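Local coordinates for protein halocarboxylic acid dehalogenase DehI (Pseudomonas putida, PDB 3BJX) that probably catalyses the hydrolytic removal of halogen from 2-haloalkanoic acids, as a Group I alpha-haloacid dehalogenase, at residues 79-82 and 83-87; 188-191 and 192-196; 213-216 and 217-221. All blocks are in the same frame, centred on the assembly; numbering follows the deposited sequence.

Interaction 1 (79-82 and 83-87); sequences YAEQ and AADEL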
ATOM      1  N   TYR A  79      21.703 -11.457 -12.896  1.00 21.12           N
ATOM      2  CA  TYR A  79      20.699 -10.440 -13.189  1.00 20.31           C
ATOM      3  C   TYR A  79      20.082  -9.903 -11.904  1.00 19.92           C
ATOM      4  O   TYR A  79      20.137  -8.698 -11.666  1.00 22.07           O
ATOM      5  CB  TYR A  79      19.602 -10.950 -14.150  1.00 19.80           C
ATOM      6  CG  TYR A  79      18.554  -9.889 -14.499  1.00 19.42           C
ATOM      7  CD1 TYR A  79      18.506  -9.312 -15.761  1.00 20.20           C
ATOM      8  CD2 TYR A  79      17.615  -9.455 -13.543  1.00 20.23           C
ATOM      9  CE1 TYR A  79      17.531  -8.316 -16.080  1.00 20.15           C
ATOM     10  CE2 TYR A  79      16.647  -8.482 -13.845  1.00 20.59           C
ATOM     11  CZ  TYR A  79      16.613  -7.917 -15.112  1.00 19.80           C
ATOM     12  OH  TYR A  79      15.669  -6.962 -15.397  1.00 19.08           O
ATOM     13  N   ALA A  80      19.527 -10.782 -11.071  1.00 17.82           N
ATOM     14  CA  ALA A  80      18.887 -10.349  -9.839  1.00 17.81           C
ATOM     15  C   ALA A  80      19.852  -9.607  -8.900  1.00 18.73           C
ATOM     16  O   ALA A  80      19.451  -8.653  -8.222  1.00 20.76           O
ATOM     17  CB  ALA A  80      18.227 -11.499  -9.135  1.00 16.41           C
ATOM     18  N   GLU A  81      21.109 -10.039  -8.865  1.00 18.53           N
ATOM     19  CA  GLU A  81      22.134  -9.404  -8.024  1.00 17.98           C
ATOM     20  C   GLU A  81      22.481  -7.994  -8.527  1.00 18.70           C
ATOM     21  O   GLU A  81      22.555  -7.046  -7.747  1.00 19.12           O
ATOM     22  CB  GLU A  81      23.377 -10.298  -7.926  1.00 16.23           C
ATOM     23  CG  GLU A  81      24.407  -9.867  -6.888  1.00 15.50           C
ATOM     24  CD  GLU A  81      24.019 -10.193  -5.465  1.00 16.18           C
ATOM     25  OE1 GLU A  81      23.222 -11.144  -5.249  1.00 15.14           O
ATOM     26  OE2 GLU A  81      24.528  -9.490  -4.552  1.00 16.51           O
ATOM     27  N   GLN A  82      22.634  -7.865  -9.841  1.00 19.64           N
ATOM     28  CA  GLN A  82      22.879  -6.586 -10.492  1.00 19.77           C
ATOM     29  C   GLN A  82      21.691  -5.630 -10.319  1.00 16.99           C
ATOM     30  O   GLN A  82      21.882  -4.434 -10.095  1.00 18.59           O
ATOM     31  CB  GLN A  82      23.207  -6.801 -11.986  1.00 22.15           C
ATOM     32  CG  GLN A  82      24.238  -5.829 -12.554  1.00 25.46           C
ATOM     33  CD  GLN A  82      25.563  -5.861 -11.781  1.00 28.68           C
ATOM     34  OE1 GLN A  82      25.991  -6.918 -11.295  1.00 30.39           O
ATOM     35  NE2 GLN A  82      26.208  -4.701 -11.652  1.00 29.26           N
ATOM     36  N   ALA A  83      20.483  -6.175 -10.440  1.00 13.88           N
ATOM     37  CA  ALA A  83      19.223  -5.481 -10.196  1.00  9.28           C
ATOM     38  C   ALA A  83      19.140  -4.941  -8.769  1.00  9.74           C
ATOM     39  O   ALA A  83      18.783  -3.777  -8.564  1.00 12.93           O
ATOM     40  CB  ALA A  83      18.058  -6.392 -10.497  1.00  4.81           C
ATOM     41  N   ALA A  84      19.488  -5.756  -7.783  1.00  8.82           N
ATOM     42  CA  ALA A  84      19.538  -5.300  -6.385  1.00  8.55           C
ATOM     43  C   ALA A  84      20.672  -4.310  -6.155  1.00  9.60           C
ATOM     44  O   ALA A  84      20.520  -3.394  -5.372  1.00 11.55           O
ATOM     45  CB  ALA A  84      19.683  -6.495  -5.421  1.00  5.76           C
ATOM     46  N   ASP A  85      21.812  -4.511  -6.831  1.00 10.33           N
ATOM     47  CA  ASP A  85      22.922  -3.569  -6.815  1.00 12.61           C
ATOM     48  C   ASP A  85      22.495  -2.172  -7.272  1.00 14.10           C
ATOM     49  O   ASP A  85      22.837  -1.188  -6.606  1.00 12.88           O
ATOM     50  CB  ASP A  85      24.112  -4.062  -7.666  1.00 14.49           C
ATOM     51  CG  ASP A  85      24.898  -5.216  -7.013  1.00 15.90           C
ATOM     52  OD1 ASP A  85      24.693  -5.523  -5.825  1.00 16.54           O
ATOM     53  OD2 ASP A  85      25.743  -5.819  -7.701  1.00 15.96           O
ATOM     54  N   GLU A  86      21.765  -2.097  -8.399  1.00 14.75           N
ATOM     55  CA  GLU A  86      21.271  -0.820  -8.954  1.00 14.88           C
ATOM     56  C   GLU A  86      20.338  -0.102  -7.976  1.00 15.24           C
ATOM     57  O   GLU A  86      20.555   1.094  -7.660  1.00 14.66           O
ATOM     58  CB  GLU A  86      20.546  -1.023 -10.301  1.00 15.49           C
ATOM     59  CG  GLU A  86      19.719   0.194 -10.737  1.00 14.22           C
ATOM     60  CD  GLU A  86      19.185   0.136 -12.166  1.00 15.35           C
ATOM     61  OE1 GLU A  86      19.268  -0.917 -12.815  1.00 14.39           O
ATOM     62  OE2 GLU A  86      18.651   1.178 -12.642  1.00 17.11           O
ATOM     63  N   LEU A  87      19.303  -0.825  -7.520  1.00 13.61           N
ATOM     64  CA  LEU A  87      18.347  -0.313  -6.522  1.00 13.76           C
ATOM     65  C   LEU A  87      19.050   0.185  -5.277  1.00 14.04           C
ATOM     66  O   LEU A  87      18.725   1.251  -4.788  1.00 15.40           O
ATOM     67  CB  LEU A  87      17.283  -1.350  -6.137  1.00 11.84           C
ATOM     68  CG  LEU A  87      16.305  -1.820  -7.222  1.00 12.05           C
ATOM     69  CD1 LEU A  87      15.624  -3.104  -6.812  1.00 11.39           C
ATOM     70  CD2 LEU A  87      15.262  -0.731  -7.593  1.00 11.12           C
TER

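Interaction 2 (188-191 and 192-196); sequences LLKR and VADLH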
ATOM      1  N   LEU A 188       9.892   2.805  21.252  1.00 15.35           N
ATOM      2  CA  LEU A 188      10.885   3.168  20.225  1.00 14.12           C
ATOM      3  C   LEU A 188      10.509   2.609  18.860  1.00 13.84           C
ATOM      4  O   LEU A 188      10.643   3.292  17.844  1.00 13.62           O
ATOM      5  CB  LEU A 188      12.316   2.715  20.612  1.00 14.37           C
ATOM      6  CG  LEU A 188      13.081   3.399  21.786  1.00 15.51           C
ATOM      7  CD1 LEU A 188      14.322   2.647  22.184  1.00 14.00           C
ATOM      8  CD2 LEU A 188      13.452   4.848  21.478  1.00 15.78           C
ATOM      9  N   LEU A 189      10.054   1.356  18.847  1.00 14.89           N
ATOM     10  CA  LEU A 189       9.708   0.656  17.615  1.00 15.74           C
ATOM     11  C   LEU A 189       8.447   1.218  17.001  1.00 17.01           C
ATOM     12  O   LEU A 189       8.351   1.336  15.780  1.00 18.38           O
ATOM     13  CB  LEU A 189       9.526  -0.847  17.860  1.00 15.67           C
ATOM     14  CG  LEU A 189      10.735  -1.709  18.258  1.00 15.39           C
ATOM     15  CD1 LEU A 189      10.218  -3.043  18.748  1.00 14.21           C
ATOM     16  CD2 LEU A 189      11.742  -1.871  17.113  1.00 13.48           C
ATOM     17  N   LYS A 190       7.491   1.563  17.859  1.00 16.04           N
ATOM     18  CA  LYS A 190       6.238   2.133  17.415  1.00 17.27           C
ATOM     19  C   LYS A 190       6.441   3.546  16.861  1.00 17.78           C
ATOM     20  O   LYS A 190       5.816   3.906  15.845  1.00 17.42           O
ATOM     21  CB  LYS A 190       5.170   2.075  18.537  1.00 16.23           C
ATOM     22  CG  LYS A 190       3.891   2.877  18.263  1.00 15.86           C
ATOM     23  CD  LYS A 190       3.073   2.343  17.062  1.00 15.10           C
ATOM     24  CE  LYS A 190       1.680   2.931  17.016  1.00 14.77           C
ATOM     25  NZ  LYS A 190       1.000   2.745  15.672  1.00 15.37           N
ATOM     26  N   ARG A 191       7.322   4.326  17.500  1.00 19.51           N
ATOM     27  CA  ARG A 191       7.664   5.703  17.034  1.00 21.75           C
ATOM     28  C   ARG A 191       8.325   5.747  15.643  1.00 20.85           C
ATOM     29  O   ARG A 191       8.016   6.617  14.816  1.00 20.60           O
ATOM     30  CB  ARG A 191       8.483   6.478  18.086  1.00 24.55           C
ATOM     31  CG  ARG A 191       9.376   7.621  17.542  1.00 28.86           C
ATOM     32  CD  ARG A 191       8.793   9.053  17.631  1.00 32.90           C
ATOM     33  NE  ARG A 191       9.843  10.046  17.306  1.00 36.73           N
ATOM     34  CZ  ARG A 191       9.663  11.209  16.657  1.00 37.78           C
ATOM     35  NH1 ARG A 191       8.453  11.595  16.250  1.00 37.00           N
ATOM     36  NH2 ARG A 191      10.711  11.995  16.408  1.00 37.44           N
ATOM     37  N   VAL A 192       9.210   4.799  15.366  1.00 19.32           N
ATOM     38  CA  VAL A 192       9.906   4.804  14.070  1.00 15.85           C
ATOM     39  C   VAL A 192       8.997   4.287  12.954  1.00 15.67           C
ATOM     40  O   VAL A 192       9.042   4.777  11.823  1.00 14.96           O
ATOM     41  CB  VAL A 192      11.293   4.100  14.145  1.00 14.26           C
ATOM     42  CG1 VAL A 192      11.158   2.599  14.393  1.00 13.65           C
ATOM     43  CG2 VAL A 192      12.129   4.437  12.932  1.00 12.96           C
ATOM     44  N   ALA A 193       8.137   3.335  13.300  1.00 15.71           N
ATOM     45  CA  ALA A 193       7.094   2.854  12.413  1.00 15.17           C
ATOM     46  C   ALA A 193       6.091   3.980  12.065  1.00 17.04           C
ATOM     47  O   ALA A 193       5.855   4.256  10.892  1.00 17.78           O
ATOM     48  CB  ALA A 193       6.389   1.671  13.052  1.00 13.51           C
ATOM     49  N   ASP A 194       5.514   4.623  13.080  1.00 17.40           N
ATOM     50  CA  ASP A 194       4.657   5.787  12.854  1.00 18.35           C
ATOM     51  C   ASP A 194       5.366   6.905  12.074  1.00 18.84           C
ATOM     52  O   ASP A 194       4.769   7.505  11.182  1.00 21.07           O
ATOM     53  CB  ASP A 194       4.057   6.319  14.162  1.00 16.42           C
ATOM     54  CG  ASP A 194       2.992   5.393  14.750  1.00 17.07           C
ATOM     55  OD1 ASP A 194       2.468   4.499  14.035  1.00 16.01           O
ATOM     56  OD2 ASP A 194       2.672   5.564  15.952  1.00 17.38           O
ATOM     57  N   LEU A 195       6.634   7.167  12.379  1.00 18.88           N
ATOM     58  CA  LEU A 195       7.418   8.165  11.624  1.00 19.39           C
ATOM     59  C   LEU A 195       7.351   7.989  10.091  1.00 18.37           C
ATOM     60  O   LEU A 195       7.296   8.962   9.354  1.00 16.68           O
ATOM     61  CB  LEU A 195       8.876   8.173  12.075  1.00 20.15           C
ATOM     62  CG  LEU A 195       9.681   9.453  11.774  1.00 21.91           C
ATOM     63  CD1 LEU A 195       9.541  10.456  12.908  1.00 21.14           C
ATOM     64  CD2 LEU A 195      11.147   9.121  11.543  1.00 22.19           C
ATOM     65  N   HIS A 196       7.357   6.739   9.637  1.00 18.41           N
ATOM     66  CA  HIS A 196       7.344   6.399   8.221  1.00 18.36           C
ATOM     67  C   HIS A 196       5.910   6.180   7.722  1.00 19.47           C
ATOM     68  O   HIS A 196       5.687   5.847   6.555  1.00 18.44           O
ATOM     69  CB  HIS A 196       8.138   5.109   8.019  1.00 17.20           C
ATOM     70  CG  HIS A 196       9.615   5.258   8.230  1.00 17.32           C
ATOM     71  ND1 HIS A 196      10.190   5.310   9.482  1.00 15.44           N
ATOM     72  CD2 HIS A 196      10.639   5.316   7.343  1.00 16.26           C
ATOM     73  CE1 HIS A 196      11.500   5.430   9.358  1.00 14.48           C
ATOM     74  NE2 HIS A 196      11.800   5.428   8.071  1.00 14.38           N
TER

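Interaction 3 (213-216 and 217-221); sequences KVLQ and IVTDE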
ATOM      1  N   LYS A 213      19.503   3.019  22.487  1.00 16.70           N
ATOM      2  CA  LYS A 213      19.898   4.426  22.347  1.00 17.19           C
ATOM      3  C   LYS A 213      20.367   4.748  20.925  1.00 16.63           C
ATOM      4  O   LYS A 213      20.215   5.885  20.472  1.00 19.40           O
ATOM      5  CB  LYS A 213      20.979   4.793  23.387  1.00 17.49           C
ATOM      6  CG  LYS A 213      21.325   6.302  23.448  1.00 17.98           C
ATOM      7  CD  LYS A 213      22.649   6.544  24.178  1.00 18.86           C
ATOM      8  CE  LYS A 213      22.720   7.979  24.761  1.00 19.84           C
ATOM      9  NZ  LYS A 213      23.785   8.161  25.828  1.00 20.90           N
ATOM     10  N   VAL A 214      20.941   3.764  20.230  1.00 16.55           N
ATOM     11  CA  VAL A 214      21.287   3.888  18.813  1.00 16.66           C
ATOM     12  C   VAL A 214      20.000   4.093  17.991  1.00 16.92           C
ATOM     13  O   VAL A 214      19.925   4.986  17.120  1.00 18.25           O
ATOM     14  CB  VAL A 214      22.055   2.620  18.287  1.00 17.28           C
ATOM     15  CG1 VAL A 214      22.084   2.575  16.762  1.00 16.05           C
ATOM     16  CG2 VAL A 214      23.472   2.566  18.838  1.00 17.02           C
ATOM     17  N   LEU A 215      18.994   3.275  18.292  1.00 15.45           N
ATOM     18  CA  LEU A 215      17.713   3.327  17.615  1.00 15.39           C
ATOM     19  C   LEU A 215      17.037   4.677  17.868  1.00 17.07           C
ATOM     20  O   LEU A 215      16.478   5.285  16.938  1.00 15.68           O
ATOM     21  CB  LEU A 215      16.803   2.178  18.050  1.00 14.53           C
ATOM     22  CG  LEU A 215      15.382   2.154  17.442  1.00 13.09           C
ATOM     23  CD1 LEU A 215      15.382   2.204  15.911  1.00 12.00           C
ATOM     24  CD2 LEU A 215      14.640   0.946  17.925  1.00 12.43           C
ATOM     25  N   GLN A 216      17.116   5.157  19.107  1.00 17.59           N
ATOM     26  CA  GLN A 216      16.576   6.466  19.433  1.00 20.05           C
ATOM     27  C   GLN A 216      17.216   7.601  18.620  1.00 19.76           C
ATOM     28  O   GLN A 216      16.510   8.389  17.996  1.00 21.71           O
ATOM     29  CB  GLN A 216      16.711   6.724  20.926  1.00 22.23           C
ATOM     30  CG  GLN A 216      16.217   8.092  21.336  1.00 25.98           C
ATOM     31  CD  GLN A 216      15.715   8.119  22.754  1.00 28.32           C
ATOM     32  OE1 GLN A 216      16.404   7.681  23.685  1.00 30.23           O
ATOM     33  NE2 GLN A 216      14.504   8.638  22.938  1.00 28.96           N
ATOM     34  N   ILE A 217      18.546   7.674  18.642  1.00 19.73           N
ATOM     35  CA  ILE A 217      19.330   8.684  17.925  1.00 17.17           C
ATOM     36  C   ILE A 217      19.073   8.652  16.423  1.00 18.80           C
ATOM     37  O   ILE A 217      18.828   9.697  15.807  1.00 16.67           O
ATOM     38  CB  ILE A 217      20.853   8.507  18.209  1.00 16.87           C
ATOM     39  CG1 ILE A 217      21.173   8.871  19.662  1.00 15.70           C
ATOM     40  CG2 ILE A 217      21.715   9.324  17.251  1.00 13.73           C
ATOM     41  CD1 ILE A 217      22.613   8.634  20.043  1.00 16.98           C
ATOM     42  N   VAL A 218      19.109   7.455  15.826  1.00 18.67           N
ATOM     43  CA  VAL A 218      18.879   7.354  14.374  1.00 18.09           C
ATOM     44  C   VAL A 218      17.427   7.667  13.994  1.00 19.08           C
ATOM     45  O   VAL A 218      17.175   8.207  12.912  1.00 20.10           O
ATOM     46  CB  VAL A 218      19.400   6.011  13.751  1.00 17.57           C
ATOM     47  CG1 VAL A 218      20.874   5.762  14.155  1.00 15.56           C
ATOM     48  CG2 VAL A 218      18.496   4.819  14.113  1.00 13.44           C
ATOM     49  N   THR A 219      16.486   7.373  14.896  1.00 20.11           N
ATOM     50  CA  THR A 219      15.072   7.707  14.675  1.00 20.75           C
ATOM     51  C   THR A 219      14.846   9.214  14.766  1.00 21.89           C
ATOM     52  O   THR A 219      14.367   9.826  13.799  1.00 23.84           O
ATOM     53  CB  THR A 219      14.100   6.939  15.650  1.00 20.64           C
ATOM     54  OG1 THR A 219      14.157   5.526  15.398  1.00 19.98           O
ATOM     55  CG2 THR A 219      12.649   7.421  15.517  1.00 19.41           C
ATOM     56  N   ASP A 220      15.199   9.807  15.912  1.00 22.09           N
ATOM     57  CA  ASP A 220      14.805  11.204  16.230  1.00 23.58           C
ATOM     58  C   ASP A 220      15.712  12.264  15.614  1.00 21.95           C
ATOM     59  O   ASP A 220      15.300  13.411  15.412  1.00 22.52           O
ATOM     60  CB  ASP A 220      14.719  11.445  17.755  1.00 24.53           C
ATOM     61  CG  ASP A 220      13.603  10.646  18.429  1.00 27.02           C
ATOM     62  OD1 ASP A 220      12.688  10.142  17.738  1.00 28.20           O
ATOM     63  OD2 ASP A 220      13.636  10.531  19.668  1.00 27.90           O
ATOM     64  N   GLU A 221      16.943  11.877  15.329  1.00 20.71           N
ATOM     65  CA  GLU A 221      17.962  12.824  14.917  1.00 20.65           C
ATOM     66  C   GLU A 221      18.413  12.617  13.478  1.00 21.04           C
ATOM     67  O   GLU A 221      18.838  13.582  12.803  1.00 23.35           O
ATOM     68  CB  GLU A 221      19.175  12.752  15.860  1.00 19.35           C
ATOM     69  CG  GLU A 221      18.831  12.658  17.348  1.00 18.98           C
ATOM     70  CD  GLU A 221      20.075  12.642  18.230  1.00 20.97           C
ATOM     71  OE1 GLU A 221      21.147  13.078  17.742  1.00 22.72           O
ATOM     72  OE2 GLU A 221      19.996  12.196  19.403  1.00 20.59           O
TER

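Interaction 1 (79-82 and 83-87)
A83 sits one turn past Y79 on helix 78-90, and its CB lies 4.2 Å from Y79 CE2. The motif is a plain alpha-helical i to i+4 turn. Four backbone bonds in succession run from the N atoms of A83, A84, D85 and E86 to the O atoms of Y79, A80, E81 and Q82. The A83 methyl also rests against the Y79 carbonyl, CB to O 3.3 Å. The Y79 ring approaches this methyl obliquely. With CG anti to the backbone N (chi1 -179°), the ring leans forward along the helix toward A83, and its OH is hydrogen-bonded to L246 O. Beyond the turn, the A83 side chain packs on L134 of helix 112-143 and L246 of helix 230-248. This is the buried side of the helix.

Q82 and D85 lie on a more open side. The Q82 chain bends at chi2, and its amide comes near the D85 carboxylate, OE1 to OD2 3.8 Å. The two flat groups are nearly perpendicular, at 89°. This is proximity between two oxygens and makes no bond.

D85 folds back over the preceding turn. Its CG is 3.1 Å from E81 O, which is also the acceptor for D85 N. Both carboxylate oxygens of D85 are near E81 O as well, but as acceptors they cannot bond to it. The charge of D85 is met instead by R88, through OD1.

E81 adds a second carboxylate nearby. Y127 OH and K131 NZ bind its two oxygens, which probably eases the like-charge approach. E81 OE2 stands 4.2 Å from D85 OD1, with the carboxylate planes 81° apart.

Interaction 2 (188-191 and 192-196)
V192 N bonds back to L188 O at 3.2 Å, within the last two turns of the alpha helix 183-195. V192 CG1 stands between the backbone N and the carbonyl carbon (chi1 67°). This turns it back over the preceding turn, 3.4 Å from L189 O.

A193 continues the pattern. Its N bonds to L189 O, and its small CB rests against the same oxygen.

D194 N bonds to K190 O, and its side chain meets K190 again in an i to i+4 salt bridge. K190 NZ reaches D194 OD1 at 2.8 Å, on the syn lone pair of that oxygen. The lysine chain bends at chi2 (65°), which brings its aliphatic part alongside the carboxylate. The pair lies at the dimer interface. R146 of the second subunit bridges to D194 OD1, and M145 O of that subunit accepts a bond from K190 NZ. Both charges therefore have a second partner.

L195 N bonds to R191 O. Its CD1 lies over one face of the R191 guanidinium, 3.6 Å above the plane and offset toward the rim. The arginine NE is paired with D220 on helix 212-223.

H196 follows the helix end. Its backbone N makes weak bonds to V192 O and A193 O. The ring supplies a stronger tie: ND1 donates to V192 O at 2.7 Å, with the oxygen close to the ring plane and an N-H...O angle of 165°.

Interaction 3 (213-216 and 217-221)
L215 O is gripped twice by T219, at 2.8 Å by OG1 and at 2.9 Å by the backbone N. The motif is an alpha-helical i to i+4 turn of helix 212-223, with a threonine hydroxyl bonded back to the helix carbonyl. The two donors come from opposite faces of the carbonyl plane. T219 OG1 lies beside its own backbone N, anti to the carbonyl carbon (chi1 -65°), and so points back along the helix. L215 CD1 lies 3.6 Å from T219 OG1. A valine here would probably leave L215 O with the backbone bond alone and put a methyl where the hydroxyl had bonded.

On the apolar side, V214 CG1 and V218 CG1 meet at 4.3 Å. I217 lays CG1 against K213 O and packs on L101, R104 and L105 of helix 101-107.

Q216 is extended and passes D220 obliquely. Its NE2 remains 3.9 Å from D220 OD2, and the amide and carboxylate planes are 57° apart. D220 OD1 pairs with R191 of helix 183-195. The helix widens to a pi-type turn at 218-221, which includes T219 and D220, yet D220 N keeps its i to i+4 bond to Q216 O at 2.8 Å.

How the interactions relate
All three are partly buried i to i+4 turns on single helices. Interactions 2 and 3 are neighbours, with centres 11 Å apart. Their helices join through a salt bridge, R191 NE to D220 OD1 at 2.9 Å, and through packing of V192 on T219 and L188 on Q216. Interaction 1 is separate, its centre about 29 Å from that of interaction 2, across the chain's centre. The carboxylates of E81 and D85 there take partners beyond the segments: K131 and Y127 on another helix, R88 further along their own. Interaction 2 pairs opposite charges between its own segments, at the surface shared with the second subunit. Interaction 3 relies on a hydroxyl-carbonyl bond and apolar packing.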